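Local coordinates for DUF115 domain-containing protein (Magnetospirillum magneticum AMB-1, PDB 5MU5) that is a Maf-type glycosyltransferase involved in formation of the bacterial flagellum, probably by transferring sugar to flagellin, at residues S568-L571 / M572-L575; P136-L139 / E140-N143. All coordinates share one frame; numbering follows the deposited sequence.

Contact 1. Residues S568-L571 / M572-L575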
# COMPACT_ATOMS: atom_id res chain seq x y z
N SER A 568 9.29 21.84 10.80
CA SER A 568 8.81 20.47 10.60
C SER A 568 8.04 20.30 9.31
O SER A 568 8.34 19.44 8.50
CB SER A 568 7.90 20.00 11.74
OG SER A 568 8.57 20.04 12.99
N ASN A 569 7.04 21.13 9.13
CA ASN A 569 6.17 20.98 8.01
C ASN A 569 6.86 21.26 6.67
O ASN A 569 6.71 20.49 5.71
CB ASN A 569 4.93 21.83 8.21
CG ASN A 569 4.06 21.34 9.35
OD1 ASN A 569 4.30 20.27 9.94
ND2 ASN A 569 3.03 22.12 9.67
N ARG A 570 7.65 22.33 6.62
CA ARG A 570 8.37 22.67 5.40
C ARG A 570 9.37 21.56 5.04
O ARG A 570 9.45 21.14 3.90
CB ARG A 570 9.05 24.04 5.52
CG ARG A 570 9.77 24.51 4.26
CD ARG A 570 8.88 24.56 3.01
NE ARG A 570 7.61 25.30 3.20
CZ ARG A 570 6.65 25.41 2.27
NH1 ARG A 570 6.77 24.84 1.07
NH2 ARG A 570 5.54 26.09 2.56
N LEU A 571 10.10 21.08 6.04
CA LEU A 571 11.05 19.99 5.86
C LEU A 571 10.38 18.76 5.31
O LEU A 571 10.93 18.13 4.40
CB LEU A 571 11.71 19.63 7.19
CG LEU A 571 12.66 18.44 7.16
CD1 LEU A 571 13.69 18.62 6.06
CD2 LEU A 571 13.31 18.29 8.52
N MET A 572 9.22 18.41 5.86
CA MET A 572 8.45 17.23 5.37
C MET A 572 7.94 17.43 3.97
O MET A 572 7.98 16.50 3.17
CB MET A 572 7.25 16.90 6.24
CG MET A 572 7.52 15.99 7.41
SD MET A 572 8.35 14.43 7.05
CE MET A 572 7.65 13.89 5.48
N LEU A 573 7.45 18.63 3.67
CA LEU A 573 6.99 18.93 2.31
C LEU A 573 8.13 18.77 1.32
O LEU A 573 7.95 18.21 0.25
CB LEU A 573 6.43 20.35 2.19
CG LEU A 573 5.05 20.55 2.80
CD1 LEU A 573 4.73 22.03 3.01
CD2 LEU A 573 3.99 19.88 1.95
N VAL A 574 9.31 19.24 1.70
CA VAL A 574 10.46 19.14 0.80
C VAL A 574 10.90 17.69 0.59
O VAL A 574 11.18 17.29 -0.53
CB VAL A 574 11.63 20.01 1.28
CG1 VAL A 574 12.87 19.79 0.42
CG2 VAL A 574 11.24 21.47 1.23
N LEU A 575 10.95 16.90 1.66
CA LEU A 575 11.35 15.49 1.52
C LEU A 575 10.32 14.69 0.75
O LEU A 575 10.67 13.84 -0.07
CB LEU A 575 11.55 14.83 2.89
CG LEU A 575 12.76 15.28 3.71
CD1 LEU A 575 12.70 14.63 5.09
CD2 LEU A 575 14.06 14.93 2.98
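Met-572 N donates to Ser-568 O at 3.0 Å, the first of four successive i-to-i+4 hydrogen bonds that make up the opening turns of helix 568-579, part of the helical bundle found in Maf flagellin glycosyltransferases. Leu-573 N follows on Asn-569 O, Val-574 N on Arg-570 O (2.9 Å) and Leu-575 N on Leu-571 O.

Beyond these backbone bonds, the side chain of Arg-570 curls forward over Leu-573. Bends at chi2 (56°) and chi3 turn the guanidinium face onto the end of the leucine. Leu-573 CD1 lies 3.9 Å above the guanidinium plane, over the centre of the group. This is van der Waals packing of a methyl on a planar cation, on an exposed side of the helix where His-564 of helix 546-564 also touches the arginine.

The inward side is greasier. Leu-571 and Leu-575 run side by side and point the same way, both meeting Tyr-605 of helix 589-609, while Leu-571 also reaches Trp-622 of helix 618-646. Met-572 leads off toward Cys-203 and Val-206. Between the two leucines the nearest side-chain approach is Leu-571 CD1 to Leu-575 CG, 4.2 Å.

Contact 2. Residues P136-L139 / E140-N143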
# COMPACT_ATOMS: atom_id res chain seq x y z
N PRO A 136 -10.88 29.52 11.10
CA PRO A 136 -9.88 30.48 11.52
C PRO A 136 -9.15 30.03 12.78
O PRO A 136 -7.93 30.07 12.82
CB PRO A 136 -10.70 31.74 11.83
CG PRO A 136 -11.95 31.60 11.04
CD PRO A 136 -12.18 30.14 10.79
N ILE A 137 -9.90 29.59 13.78
CA ILE A 137 -9.32 29.19 15.07
C ILE A 137 -8.40 27.97 14.97
O ILE A 137 -7.29 27.99 15.49
CB ILE A 137 -10.43 28.92 16.12
CG1 ILE A 137 -11.23 30.20 16.39
CG2 ILE A 137 -9.82 28.41 17.43
CD1 ILE A 137 -12.55 29.99 17.10
N LEU A 138 -8.85 26.91 14.30
CA LEU A 138 -8.05 25.69 14.15
C LEU A 138 -6.76 25.96 13.37
O LEU A 138 -5.70 25.43 13.69
CB LEU A 138 -8.87 24.59 13.45
CG LEU A 138 -10.16 24.07 14.12
CD1 LEU A 138 -10.96 23.15 13.19
CD2 LEU A 138 -9.82 23.33 15.39
N LEU A 139 -6.85 26.80 12.35
CA LEU A 139 -5.69 27.15 11.53
C LEU A 139 -4.65 27.92 12.31
O LEU A 139 -3.46 27.63 12.22
CB LEU A 139 -6.13 27.96 10.30
CG LEU A 139 -7.01 27.14 9.35
CD1 LEU A 139 -7.58 28.03 8.25
CD2 LEU A 139 -6.28 25.94 8.77
N GLU A 140 -5.12 28.88 13.11
CA GLU A 140 -4.22 29.68 13.95
C GLU A 140 -3.53 28.81 15.02
O GLU A 140 -2.37 29.03 15.32
CB GLU A 140 -5.00 30.84 14.60
CG GLU A 140 -4.12 31.91 15.24
CD GLU A 140 -3.52 31.49 16.57
OE1 GLU A 140 -4.18 30.76 17.35
OE2 GLU A 140 -2.37 31.90 16.85
N GLN A 141 -4.24 27.83 15.56
CA GLN A 141 -3.67 26.96 16.58
C GLN A 141 -2.60 26.04 16.02
O GLN A 141 -1.50 25.96 16.54
CB GLN A 141 -4.76 26.12 17.25
CG GLN A 141 -5.75 26.91 18.11
CD GLN A 141 -6.96 26.08 18.51
OE1 GLN A 141 -7.32 25.13 17.83
NE2 GLN A 141 -7.60 26.44 19.61
N ASP A 142 -2.92 25.34 14.93
CA ASP A 142 -2.06 24.28 14.41
C ASP A 142 -1.19 24.63 13.21
O ASP A 142 -0.18 23.97 12.98
CB ASP A 142 -2.91 23.07 14.04
CG ASP A 142 -3.59 22.45 15.25
OD1 ASP A 142 -2.95 22.33 16.32
OD2 ASP A 142 -4.76 22.06 15.14
N ASN A 143 -1.58 25.63 12.43
CA ASN A 143 -0.89 25.97 11.19
C ASN A 143 -0.55 24.70 10.36
O ASN A 143 0.61 24.41 10.07
CB ASN A 143 0.34 26.79 11.50
CG ASN A 143 0.98 27.37 10.26
OD1 ASN A 143 0.31 27.95 9.39
ND2 ASN A 143 2.30 27.23 10.16
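Pro-136 O, Ile-137 O, Leu-138 O and Leu-139 O accept in turn from the backbone N atoms of Glu-140, Gln-141, Asp-142 and Asn-143, and the last of these i-to-i+4 bonds, Asn-143 N to Leu-139 O at 2.8 Å, is the most bent, with 144° at the hydrogen. Asn-143 then leaves the helix with a positive phi of 44°.

Gln-141 makes the main side-chain contacts along the helix. Its CG sits 3.2 Å from Ile-137 O, and from there the chain runs on extended (chi2 169°), back along the helix beside Ile-137 and pointing the same way. The amide end thus comes up against the isoleucine's CG2 methyl, which is 3.7 Å from Gln-141 NE2. Leu-138 crosses the same amide at a slant on its oxygen side, its CD2 lying 3.9 Å from Gln-141 OE1. Both amide atoms have polar partners beyond the helix: OE1 accepts from Arg-211 NH1, and NE2 donates to Ala-69 O of helix 61-71, which together should fix which way round the amide sits. A leucine in place of Gln-141 would probably leave Ala-69 O without this donor and cost Arg-211 one of its acceptors.

One residue on, the buried carboxylate of Asp-142 is shared between two arginines, OD1 in a salt bridge with Arg-79 and OD2 with Arg-211, so its charge is probably well compensated. Arg-211 therefore joins neighbouring side chains of the last turn to strand 211-214, while Leu-138 packs on Met-124 and Phe-213 from the sheet. Helix 134-142 is the crossover helix of a beta-alpha-beta unit, linking the adjacent parallel strands 123-127 and 146-150 in the Maf N-terminal domain.

Following the chain from the N terminus, contact 2 comes first, on the helix between strands 123-127 and 146-150 of the four-stranded parallel sheet. Contact 1 lies more than four hundred residues later, beyond the ten-stranded mixed sheet, in the C-terminal helical bundle. Contact 1 lies within one helix, contact 2 on the last turns of another and the residue that leaves it; neither closes a long loop, so the two follow in series and neither nest nor cross. Their centres are about 19 Å apart, yet the ends of the two stretches meet: Asn-569 ND2 packs 3.4 Å from Asn-143 O. Phe-122, touched by both Asn-569 and Leu-573, adds to this junction of bundle and N-terminal domain.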